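Local coordinates for protein SusD homolog (PDB 3FDH) that probably binds glycans at the outer membrane, as a SusD/RagB-family lipoprotein of a Bacteroides sugar-uptake system, at residues L341-L346 / Q414-Q419; E113-Y118 / T330-Y335; I374-K377 / G382-T385; D184-G189 / L195-G200; D129-Q134 / A472-V477. All coordinates share one frame; numbering follows the deposited sequence.

Contact 1: L341-L346 / Q414-Q419; sequences LKAEAL and QETMIQ
Two helical segments run antiparallel here, their axes 9.6 Å apart at closest approach and 164° between directions, and E344 and T416 are the facing pair with CA atoms 6.5 Å apart. The contact is carried by one small methyl pairing and one larger meeting of polar and apolar groups. A343 turns its CB toward the other helix, where T416 CG2 meets it at 3.7 Å and also lies 3.9 Å from the backbone N of E344. The T416 torsion (chi1 -64°) sends CG2 across to the neighbouring helix and turns OG1 back to its own, where it bonds to P412 O. The next residue, M417, a selenomethionine, bends at chi2 and chi3 and curls its selenium over the flat of the E344 carboxylate. SE lies 3.6 Å from CD, almost directly above it, and 3.7 Å from OE1, while CE follows at 4.0 Å from OE1. E344 reaches that place as a fully extended chain, and its OE2 forms salt bridges with R348 NE and R440 NH1. The buried acid is thus paired with charge on one hand and covered by a polarisable atom on the other. With an alanine here, R348 and R440 would probably lose the carboxylate they share, and M417 SE the surface it lies against. L357 and Y408, from helices 354-379 and 393-410, also touch T416. Close antiparallel helix packing of this kind is characteristic of the largely helical SusD fold, whose sequence family belongs to the TPR clan.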
# COMPACT_ATOMS: atom_id res chain seq x y z
N LEU A 341 13.21 2.53 -1.68
CA LEU A 341 13.33 2.86 -3.10
C LEU A 341 14.73 3.31 -3.37
O LEU A 341 15.37 2.97 -4.37
CB LEU A 341 12.31 3.91 -3.53
CG LEU A 341 10.89 3.41 -3.81
CD1 LEU A 341 9.85 4.54 -3.81
CD2 LEU A 341 10.93 2.65 -5.11
N LYS A 342 15.23 4.12 -2.46
CA LYS A 342 16.60 4.66 -2.56
C LYS A 342 17.62 3.52 -2.55
O LYS A 342 18.53 3.43 -3.36
CB LYS A 342 16.88 5.55 -1.38
CG LYS A 342 18.25 6.28 -1.44
CD LYS A 342 18.43 7.27 -0.32
CE LYS A 342 19.81 7.88 -0.36
NZ LYS A 342 20.04 8.95 0.67
N ALA A 343 17.43 2.63 -1.60
CA ALA A 343 18.27 1.42 -1.46
C ALA A 343 18.18 0.52 -2.71
O ALA A 343 19.19 0.02 -3.21
CB ALA A 343 17.89 0.63 -0.17
N GLU A 344 16.98 0.33 -3.21
CA GLU A 344 16.79 -0.53 -4.38
C GLU A 344 17.51 0.09 -5.60
O GLU A 344 18.16 -0.58 -6.42
CB GLU A 344 15.32 -0.72 -4.73
CG GLU A 344 15.18 -1.60 -5.94
CD GLU A 344 13.79 -1.83 -6.36
OE1 GLU A 344 12.86 -1.22 -5.73
OE2 GLU A 344 13.65 -2.69 -7.28
N ALA A 345 17.37 1.40 -5.71
CA ALA A 345 18.01 2.11 -6.83
C ALA A 345 19.53 1.94 -6.77
O ALA A 345 20.18 1.65 -7.77
CB ALA A 345 17.61 3.61 -6.85
N LEU A 346 20.09 2.09 -5.58
CA LEU A 346 21.55 1.94 -5.42
C LEU A 346 22.00 0.52 -5.73
O LEU A 346 22.95 0.29 -6.47
CB LEU A 346 22.02 2.39 -4.02
CG LEU A 346 21.94 3.91 -3.77
CD1 LEU A 346 21.81 4.18 -2.30
CD2 LEU A 346 23.10 4.68 -4.38
N GLN A 414 18.48 -8.57 -3.09
CA GLN A 414 17.59 -9.59 -2.53
C GLN A 414 17.18 -9.21 -1.14
O GLN A 414 16.01 -9.22 -0.80
CB GLN A 414 18.27 -10.96 -2.49
CG GLN A 414 17.45 -12.00 -1.78
CD GLN A 414 18.10 -13.37 -1.78
OE1 GLN A 414 18.18 -14.00 -2.80
NE2 GLN A 414 18.53 -13.84 -0.61
N GLU A 415 18.19 -8.91 -0.34
CA GLU A 415 18.01 -8.54 1.08
C GLU A 415 17.21 -7.25 1.24
O GLU A 415 16.34 -7.13 2.10
CB GLU A 415 19.35 -8.44 1.79
CG GLU A 415 19.20 -8.11 3.26
CD GLU A 415 18.41 -9.16 4.10
OE1 GLU A 415 18.23 -10.34 3.71
OE2 GLU A 415 17.99 -8.78 5.22
N THR A 416 17.52 -6.29 0.39
CA THR A 416 16.80 -5.03 0.35
C THR A 416 15.31 -5.25 0.13
O THR A 416 14.49 -4.68 0.81
CB THR A 416 17.40 -4.04 -0.70
OG1 THR A 416 18.75 -3.71 -0.32
CG2 THR A 416 16.51 -2.73 -0.85
N MSE A 417 14.94 -6.12 -0.79
CA MSE A 417 13.54 -6.25 -1.11
C MSE A 417 12.81 -7.10 -0.06
O MSE A 417 11.61 -6.88 0.20
CB MSE A 417 13.40 -6.82 -2.49
CG MSE A 417 14.09 -6.00 -3.60
SE MSE A 417 13.45 -4.18 -3.61
CE MSE A 417 11.59 -4.58 -3.97
N ILE A 418 13.54 -8.05 0.53
CA ILE A 418 13.00 -8.84 1.67
C ILE A 418 12.67 -7.88 2.82
O ILE A 418 11.61 -7.96 3.44
CB ILE A 418 13.94 -9.96 2.14
CG1 ILE A 418 14.01 -11.07 1.07
CG2 ILE A 418 13.41 -10.55 3.44
CD1 ILE A 418 15.08 -12.20 1.30
N GLN A 419 13.59 -6.97 3.08
CA GLN A 419 13.41 -5.99 4.13
C GLN A 419 12.27 -5.02 3.83
O GLN A 419 11.52 -4.64 4.74
CB GLN A 419 14.74 -5.25 4.48
CG GLN A 419 15.79 -6.16 5.17
CD GLN A 419 15.27 -6.82 6.47
OE1 GLN A 419 14.58 -6.18 7.28
NE2 GLN A 419 15.61 -8.08 6.68

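Contact 2: E113-Y118 / T330-Y335; sequences EVMAAY and TLLMSY
Y118 and L332 share the one hydrogen bond of this contact, in which the phenol OH donates to the backbone O of L332 at 2.7 Å. The oxygen is approached in its carbonyl plane, on a lone pair, with a C=O...donor angle of 121°. It also lies at the edge of the Y118 ring, near the ring plane, so the bond extends the flat of the phenol. R204 adds weak bonds at the same place, NH1 to Y118 OH and NH2 to L332 O.

The remaining interactions are apolar and come from the L332 side chain. CD2 packs 4.0 Å from Y118 CZ, and CB lies 4.0 Å from CE2 of the same ring. The other branch, CD1, meets CE of the selenomethionine M115 at 3.9 Å, the two chains crossing at about a right angle. Y118 reaches out because its CG stands anti to the backbone N (chi1 -161°), whereas M115 folds back at chi2 and chi3 to bring its methyl across.

The chain turns a corner at L332, which with M333 faces A238 in a classic beta bulge. S334 then caps E337 N at the start of helix 335-348. Helix 106-127 thus packs on the corner between strand and helix, with A37 of helix 21-37 touching both Y118 and L332, and with F197 of helix 191-208 against M115.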
# COMPACT_ATOMS: atom_id res chain seq x y z
N GLU A 113 -4.12 17.49 -7.91
CA GLU A 113 -3.40 16.87 -9.04
C GLU A 113 -2.63 15.66 -8.54
O GLU A 113 -2.58 14.61 -9.18
CB GLU A 113 -2.49 17.88 -9.75
CG GLU A 113 -3.31 18.79 -10.67
CD GLU A 113 -2.61 20.08 -11.12
OE1 GLU A 113 -1.67 20.53 -10.45
OE2 GLU A 113 -3.06 20.66 -12.14
N VAL A 114 -2.09 15.81 -7.34
CA VAL A 114 -1.39 14.70 -6.69
C VAL A 114 -2.40 13.56 -6.37
O VAL A 114 -2.13 12.38 -6.56
CB VAL A 114 -0.64 15.16 -5.40
CG1 VAL A 114 -0.10 13.92 -4.58
CG2 VAL A 114 0.49 16.13 -5.76
N MSE A 115 -3.58 13.93 -5.91
CA MSE A 115 -4.55 12.88 -5.58
C MSE A 115 -5.06 12.23 -6.84
O MSE A 115 -5.42 11.06 -6.84
CB MSE A 115 -5.74 13.40 -4.77
CG MSE A 115 -5.41 13.93 -3.39
SE MSE A 115 -5.10 12.43 -2.25
CE MSE A 115 -3.21 12.32 -2.23
N ALA A 116 -5.08 13.00 -7.92
CA ALA A 116 -5.57 12.47 -9.21
C ALA A 116 -4.57 11.41 -9.68
O ALA A 116 -4.92 10.33 -10.14
CB ALA A 116 -5.73 13.56 -10.25
N ALA A 117 -3.29 11.76 -9.54
CA ALA A 117 -2.21 10.89 -9.96
C ALA A 117 -2.27 9.61 -9.16
O ALA A 117 -2.12 8.51 -9.69
CB ALA A 117 -0.84 11.57 -9.75
N TYR A 118 -2.52 9.78 -7.88
CA TYR A 118 -2.50 8.65 -6.94
C TYR A 118 -3.58 7.65 -7.28
O TYR A 118 -3.35 6.45 -7.29
CB TYR A 118 -2.64 9.13 -5.49
CG TYR A 118 -2.18 8.12 -4.47
CD1 TYR A 118 -2.99 7.05 -4.12
CD2 TYR A 118 -0.96 8.24 -3.86
CE1 TYR A 118 -2.58 6.11 -3.17
CE2 TYR A 118 -0.54 7.32 -2.92
CZ TYR A 118 -1.37 6.26 -2.57
OH TYR A 118 -0.94 5.34 -1.62
N THR A 330 -2.94 5.96 8.23
CA THR A 330 -2.88 5.36 6.92
C THR A 330 -1.77 6.08 6.19
O THR A 330 -1.79 7.30 6.02
CB THR A 330 -4.19 5.47 6.12
OG1 THR A 330 -5.21 4.70 6.76
CG2 THR A 330 -3.98 4.99 4.70
N LEU A 331 -0.78 5.30 5.79
CA LEU A 331 0.40 5.84 5.09
C LEU A 331 0.19 5.73 3.55
O LEU A 331 0.25 4.65 2.95
CB LEU A 331 1.68 5.14 5.58
CG LEU A 331 1.96 5.25 7.08
CD1 LEU A 331 3.29 4.55 7.44
CD2 LEU A 331 1.90 6.68 7.51
N LEU A 332 -0.11 6.88 2.93
CA LEU A 332 -0.26 6.98 1.47
C LEU A 332 1.11 6.74 0.87
O LEU A 332 1.24 6.18 -0.22
CB LEU A 332 -0.87 8.28 1.00
CG LEU A 332 -2.36 8.45 1.30
CD1 LEU A 332 -2.90 9.77 0.68
CD2 LEU A 332 -3.18 7.28 0.79
N MSE A 333 2.14 7.16 1.61
CA MSE A 333 3.50 6.81 1.22
C MSE A 333 4.41 7.11 2.37
O MSE A 333 4.45 8.25 2.87
CB MSE A 333 3.95 7.50 -0.07
CG MSE A 333 5.23 6.82 -0.65
SE MSE A 333 6.12 7.81 -2.07
CE MSE A 333 7.77 6.81 -2.03
N SER A 334 5.08 6.05 2.82
CA SER A 334 5.96 6.13 3.98
C SER A 334 7.39 6.54 3.70
O SER A 334 7.93 6.40 2.60
CB SER A 334 5.96 4.82 4.73
OG SER A 334 6.54 3.79 3.94
N TYR A 335 8.01 7.06 4.76
CA TYR A 335 9.40 7.40 4.68
C TYR A 335 10.20 6.14 4.45
O TYR A 335 11.14 6.12 3.65
CB TYR A 335 9.86 8.10 5.95
CG TYR A 335 11.35 8.36 6.04
CD1 TYR A 335 12.01 9.22 5.18
CD2 TYR A 335 12.11 7.75 7.04
CE1 TYR A 335 13.37 9.42 5.28
CE2 TYR A 335 13.47 7.98 7.16
CZ TYR A 335 14.09 8.80 6.30
OH TYR A 335 15.45 9.02 6.47

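Contact 3: I374-K377 / G382-T385; sequences IAIK and GLNT
The last turns of helix 354-379 pack against the short strand 383-384 that follows them, a tight helix-to-strand connection in which the branches of I376 touch L383 and T385. The nearest CA atoms across it, those of I376 and L383, are 7.3 Å apart. Only carbon meets carbon, and the two branches of I376 divide the work. CG1 touches L383 CD2 at 3.9 Å, the side chains meeting aslant, while CG2 touches T385 CG2, also at 3.9 Å, with the chains at about a right angle. The torsion of I376 (chi1 -69°) explains the division, since it puts CG1 beside the backbone N and CG2 anti to it, spreading the branches toward different partners.

On the strand side, L383 and T385 both point their CB toward the helix, two residues apart, while N384 between them reaches K291 and S293. T385 carries its OG1 between the backbone N and the carbonyl carbon (chi1 55°), the crowded position, and this turns the methyl toward I376. L383 is buried, whereas T385 is exposed, so the packing runs from the interior out to solvent.

Strand 383-384 pairs in parallel with strand 292-293: R292 bonds by its backbone to G382 and N384, and Q294 bonds to N384 as well. F284 of strand 283-284 touches both I376 and L383, and Q294 touches I376 and T385. The end of the helix is therefore packed among several short strand pieces near the protein surface.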
# COMPACT_ATOMS: atom_id res chain seq x y z
N ILE A 374 -0.07 1.06 19.81
CA ILE A 374 -1.46 1.55 19.69
C ILE A 374 -2.40 0.37 19.98
O ILE A 374 -3.41 0.49 20.69
CB ILE A 374 -1.73 2.16 18.28
CG1 ILE A 374 -1.07 3.56 18.19
CG2 ILE A 374 -3.22 2.28 18.00
CD1 ILE A 374 -1.05 4.14 16.75
N ALA A 375 -2.03 -0.77 19.41
CA ALA A 375 -2.86 -2.00 19.49
C ALA A 375 -2.94 -2.55 20.90
O ALA A 375 -4.00 -2.95 21.36
CB ALA A 375 -2.39 -3.06 18.51
N ILE A 376 -1.79 -2.54 21.58
CA ILE A 376 -1.69 -2.99 22.97
C ILE A 376 -2.54 -2.07 23.85
O ILE A 376 -3.27 -2.54 24.71
CB ILE A 376 -0.20 -3.04 23.44
CG1 ILE A 376 0.53 -4.18 22.71
CG2 ILE A 376 -0.11 -3.22 24.98
CD1 ILE A 376 2.03 -4.17 22.87
N LYS A 377 -2.46 -0.78 23.59
CA LYS A 377 -3.20 0.17 24.40
C LYS A 377 -4.70 -0.09 24.15
O LYS A 377 -5.47 -0.22 25.07
CB LYS A 377 -2.82 1.63 24.09
CG LYS A 377 -3.43 2.68 25.03
CD LYS A 377 -3.39 4.07 24.39
CE LYS A 377 -3.83 5.21 25.32
NZ LYS A 377 -2.73 5.72 26.20
N GLY A 382 -7.80 -6.78 27.73
CA GLY A 382 -8.12 -7.92 26.87
C GLY A 382 -6.86 -8.68 26.45
O GLY A 382 -6.90 -9.71 25.74
N LEU A 383 -5.74 -8.18 26.92
CA LEU A 383 -4.46 -8.75 26.50
C LEU A 383 -3.47 -8.90 27.62
O LEU A 383 -3.36 -8.05 28.48
CB LEU A 383 -3.82 -7.85 25.41
CG LEU A 383 -2.40 -8.21 24.94
CD1 LEU A 383 -2.39 -9.45 24.08
CD2 LEU A 383 -1.71 -7.07 24.16
N ASN A 384 -2.80 -10.04 27.58
CA ASN A 384 -1.64 -10.34 28.43
C ASN A 384 -0.42 -10.09 27.55
O ASN A 384 -0.25 -10.74 26.52
CB ASN A 384 -1.56 -11.82 28.82
CG ASN A 384 -2.59 -12.24 29.84
OD1 ASN A 384 -2.94 -11.50 30.77
ND2 ASN A 384 -3.01 -13.49 29.73
N THR A 385 0.40 -9.11 27.89
CA THR A 385 1.60 -8.87 27.09
C THR A 385 2.68 -9.88 27.47
O THR A 385 2.58 -10.60 28.48
CB THR A 385 2.15 -7.46 27.31
OG1 THR A 385 2.35 -7.29 28.71
CG2 THR A 385 1.19 -6.39 26.85

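Contact 4: D184-G189 / L195-G200; sequences DFLYAG and LKFAYG
D184 OD1 is gripped by the backbone N atoms of L186 and Y187, the two residues that reach across to F197. The bond from Y187 N is 2.9 Å long and nearly straight, at 174°, that from L186 N 3.0 Å and more bent. Both donors come from the same face of the carboxylate, above its plane, forming an Asx turn and an Asx motif. The other oxygen, OD2, takes G189 N at 2.8 Å and also W194 NE1 of helix 191-208.

Held this way, the loop lays two side chains on F197, whose CG, anti to the backbone N (chi1 178°), carries the ring out toward L186. L186 CD2 touches F197 CE2 at 3.6 Å, the chains at about a right angle. The Y187 ring comes in by its edge: F197 CB lies near the plane of the phenol, 3.7 Å from Y187 OH and 3.9 Å from CE2. The phenol oxygen itself bonds to D236 O, and W194 meets the Y187 ring edge-to-face.

With its bonds made to N-H groups, D184 is probably ionised despite its burial. The acid thus fixes the course of the loop, and F197 receives its apolar groups.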
# COMPACT_ATOMS: atom_id res chain seq x y z
N ASP A 184 -7.09 20.06 4.41
CA ASP A 184 -5.92 19.25 4.03
C ASP A 184 -5.54 18.33 5.19
O ASP A 184 -4.75 18.68 6.08
CB ASP A 184 -4.73 20.15 3.66
CG ASP A 184 -3.49 19.35 3.35
OD1 ASP A 184 -3.60 18.09 3.29
OD2 ASP A 184 -2.40 19.96 3.21
N PHE A 185 -6.19 17.18 5.20
CA PHE A 185 -6.00 16.18 6.24
C PHE A 185 -4.66 15.45 6.13
O PHE A 185 -4.30 14.64 6.98
CB PHE A 185 -7.14 15.14 6.24
CG PHE A 185 -8.49 15.71 6.50
CD1 PHE A 185 -8.69 16.58 7.56
CD2 PHE A 185 -9.57 15.35 5.70
CE1 PHE A 185 -9.95 17.10 7.80
CE2 PHE A 185 -10.81 15.86 5.94
CZ PHE A 185 -11.01 16.73 6.98
N LEU A 186 -3.91 15.76 5.09
CA LEU A 186 -2.63 15.12 4.91
C LEU A 186 -1.55 16.00 5.51
O LEU A 186 -0.81 15.57 6.39
CB LEU A 186 -2.38 14.85 3.43
CG LEU A 186 -1.62 13.59 3.11
CD1 LEU A 186 -2.42 12.35 3.65
CD2 LEU A 186 -1.43 13.53 1.60
N TYR A 187 -1.51 17.26 5.09
CA TYR A 187 -0.42 18.15 5.50
C TYR A 187 -0.80 19.53 6.07
O TYR A 187 0.05 20.38 6.28
CB TYR A 187 0.55 18.33 4.34
CG TYR A 187 1.36 17.10 3.97
CD1 TYR A 187 2.23 16.51 4.86
CD2 TYR A 187 1.33 16.60 2.70
CE1 TYR A 187 3.03 15.45 4.49
CE2 TYR A 187 2.12 15.56 2.31
CZ TYR A 187 2.94 14.96 3.22
OH TYR A 187 3.75 13.92 2.83
N ALA A 188 -2.08 19.74 6.33
CA ALA A 188 -2.51 20.98 6.98
C ALA A 188 -2.06 22.22 6.25
O ALA A 188 -1.69 23.25 6.85
CB ALA A 188 -2.04 21.01 8.44
N GLY A 189 -2.07 22.11 4.93
CA GLY A 189 -1.78 23.23 4.03
C GLY A 189 -0.33 23.49 3.68
O GLY A 189 -0.01 24.44 2.97
N LEU A 195 4.93 18.87 -1.98
CA LEU A 195 5.91 18.86 -3.06
C LEU A 195 6.82 17.64 -2.86
O LEU A 195 7.14 16.90 -3.78
CB LEU A 195 6.68 20.20 -3.10
CG LEU A 195 7.54 20.51 -4.31
CD1 LEU A 195 6.69 20.59 -5.58
CD2 LEU A 195 8.21 21.84 -4.04
N LYS A 196 7.20 17.43 -1.60
CA LYS A 196 8.03 16.25 -1.26
C LYS A 196 7.31 14.94 -1.58
O LYS A 196 7.90 13.97 -2.06
CB LYS A 196 8.43 16.26 0.21
CG LYS A 196 9.45 17.27 0.54
CD LYS A 196 9.81 17.21 1.99
CE LYS A 196 10.93 18.15 2.31
NZ LYS A 196 11.08 18.26 3.79
N PHE A 197 6.02 14.94 -1.27
CA PHE A 197 5.13 13.80 -1.53
C PHE A 197 5.08 13.57 -3.04
O PHE A 197 5.23 12.44 -3.53
CB PHE A 197 3.74 14.06 -0.89
CG PHE A 197 2.71 12.98 -1.11
CD1 PHE A 197 3.06 11.63 -1.26
CD2 PHE A 197 1.36 13.31 -1.06
CE1 PHE A 197 2.06 10.64 -1.46
CE2 PHE A 197 0.37 12.34 -1.22
CZ PHE A 197 0.73 11.01 -1.38
N ALA A 198 4.92 14.64 -3.81
CA ALA A 198 4.86 14.48 -5.30
C ALA A 198 6.15 13.83 -5.84
O ALA A 198 6.12 12.97 -6.70
CB ALA A 198 4.62 15.84 -5.99
N TYR A 199 7.29 14.25 -5.33
CA TYR A 199 8.59 13.68 -5.76
C TYR A 199 8.73 12.26 -5.31
O TYR A 199 9.35 11.45 -5.97
CB TYR A 199 9.79 14.50 -5.27
CG TYR A 199 10.08 15.66 -6.18
CD1 TYR A 199 10.57 15.44 -7.47
CD2 TYR A 199 9.84 16.95 -5.78
CE1 TYR A 199 10.80 16.49 -8.32
CE2 TYR A 199 10.10 18.03 -6.63
CZ TYR A 199 10.57 17.78 -7.89
OH TYR A 199 10.81 18.85 -8.72
N GLY A 200 8.14 11.97 -4.16
CA GLY A 200 8.20 10.62 -3.60
C GLY A 200 7.44 9.73 -4.51
O GLY A 200 7.90 8.59 -4.82

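Contact 5: D129-Q134 / A472-V477; sequences DAPCSQ and AANPEV
P131, on the short, weakly bonded strand 130-131, which pairs antiparallel with 151-152, packs against N474, the N-cap of helix 475-481, and V477 in its first turn. N474 lies just after helix 468-473 and starts the next helix, so the proline meets a corner between two helices. The P131 ring and the N474 side chain run past one another in opposite directions, which brings the ring CG to 4.1 Å from the amide ND2. This is only a flank contact, for ND2 spends its hydrogen bond on P149 O.

The other end of the amide is turned toward its own helix. OD1 accepts from E476 N at 3.0 Å, in the carbonyl plane, and from V477 N at 3.3 Å, which approaches 53° above that plane. With CG anti to the backbone N (chi1 -165°), the amide can serve both the helix start and the P149 carbonyl. A leucine in its place would probably leave E476 N and V477 N without their side-chain cap and P149 O without its amide donor.

V477 meets the proline at a slant and offers a methyl. M151 of strand 151-152 touches both P131 and V477, and Y466 lies beside V477. In this apolar setting V477 CG2 rests on the rim of the pyrrolidine, 3.9 Å from P131 CG and 4.0 Å from CD.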
# COMPACT_ATOMS: atom_id res chain seq x y z
N ASP A 129 -5.02 -2.08 -18.04
CA ASP A 129 -5.66 -1.22 -19.04
C ASP A 129 -7.06 -0.96 -18.52
O ASP A 129 -7.75 -1.88 -18.05
CB ASP A 129 -5.77 -1.89 -20.38
CG ASP A 129 -4.42 -2.02 -21.09
OD1 ASP A 129 -3.35 -1.86 -20.47
OD2 ASP A 129 -4.48 -2.30 -22.28
N ALA A 130 -7.52 0.28 -18.69
CA ALA A 130 -8.78 0.68 -18.08
C ALA A 130 -9.19 2.10 -18.48
O ALA A 130 -8.35 2.88 -18.95
CB ALA A 130 -8.59 0.61 -16.50
N PRO A 131 -10.49 2.43 -18.36
CA PRO A 131 -10.89 3.79 -18.69
C PRO A 131 -10.19 4.77 -17.79
O PRO A 131 -9.93 4.48 -16.62
CB PRO A 131 -12.40 3.80 -18.44
CG PRO A 131 -12.84 2.34 -18.58
CD PRO A 131 -11.64 1.52 -18.14
N CYS A 132 -9.84 5.92 -18.35
CA CYS A 132 -9.21 6.97 -17.55
C CYS A 132 -9.38 8.35 -18.19
O CYS A 132 -10.11 9.21 -17.69
CB CYS A 132 -7.73 6.65 -17.38
SG CYS A 132 -6.85 7.76 -16.26
N SER A 133 -8.72 8.52 -19.31
CA SER A 133 -8.76 9.79 -20.05
C SER A 133 -10.18 10.21 -20.41
O SER A 133 -10.48 11.39 -20.53
CB SER A 133 -7.92 9.69 -21.33
OG SER A 133 -8.53 8.87 -22.33
N GLN A 134 -11.06 9.22 -20.55
CA GLN A 134 -12.44 9.49 -20.95
C GLN A 134 -13.43 9.27 -19.82
O GLN A 134 -14.60 9.58 -19.94
CB GLN A 134 -12.83 8.68 -22.18
CG GLN A 134 -12.02 9.11 -23.38
CD GLN A 134 -12.46 8.49 -24.68
OE1 GLN A 134 -13.38 7.66 -24.71
NE2 GLN A 134 -11.81 8.88 -25.78
N ALA A 472 -20.83 -4.25 -16.92
CA ALA A 472 -22.25 -4.11 -17.28
C ALA A 472 -22.44 -2.97 -18.27
O ALA A 472 -23.03 -3.12 -19.36
CB ALA A 472 -23.09 -3.85 -16.06
N ALA A 473 -21.93 -1.83 -17.87
CA ALA A 473 -22.12 -0.56 -18.59
C ALA A 473 -21.18 -0.32 -19.76
O ALA A 473 -21.48 0.49 -20.64
CB ALA A 473 -21.98 0.61 -17.60
N ASN A 474 -20.05 -1.04 -19.78
CA ASN A 474 -19.01 -0.79 -20.79
C ASN A 474 -18.61 -2.05 -21.58
O ASN A 474 -17.90 -2.90 -21.08
CB ASN A 474 -17.79 -0.17 -20.09
CG ASN A 474 -16.79 0.46 -21.06
OD1 ASN A 474 -16.44 -0.13 -22.08
ND2 ASN A 474 -16.32 1.65 -20.73
N PRO A 475 -19.07 -2.16 -22.84
CA PRO A 475 -18.78 -3.37 -23.61
C PRO A 475 -17.31 -3.69 -23.76
O PRO A 475 -16.93 -4.85 -23.92
CB PRO A 475 -19.39 -3.08 -24.98
CG PRO A 475 -20.42 -2.03 -24.73
CD PRO A 475 -19.91 -1.21 -23.58
N GLU A 476 -16.49 -2.65 -23.65
CA GLU A 476 -15.05 -2.79 -23.83
C GLU A 476 -14.46 -3.44 -22.60
O GLU A 476 -13.61 -4.34 -22.66
CB GLU A 476 -14.41 -1.43 -24.08
CG GLU A 476 -12.99 -1.49 -24.58
CD GLU A 476 -12.53 -0.18 -25.19
OE1 GLU A 476 -13.38 0.70 -25.48
OE2 GLU A 476 -11.32 -0.05 -25.43
N VAL A 477 -14.98 -3.00 -21.47
CA VAL A 477 -14.52 -3.51 -20.18
C VAL A 477 -15.09 -4.92 -20.03
O VAL A 477 -14.44 -5.82 -19.50
CB VAL A 477 -14.94 -2.60 -19.03
CG1 VAL A 477 -14.48 -3.19 -17.68
CG2 VAL A 477 -14.33 -1.20 -19.19

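Overall arrangement
Contacts 2 and 4 lie side by side, their centres about 8 Å apart, and share F197, which packs on V114 and M115 as well as on the 184-189 loop. Contact 1, also buried, touches contact 2 through L341 CD1 and M333 CE, 3.6 Å apart, where strand 330-331 leads into helix 335-348, but does not touch contact 4. Contact 5 lies farther from the centre, although its touching residues are buried. Contact 3 is the most solvent-exposed, on the opposite side of the chain's centre from contact 5. Salt bridges, carbonyl bonds and an aspartate-fixed loop accompany packing in contacts 1, 2 and 4; contact 5 adds a helix cap, while contact 3 relies on aliphatic groups alone.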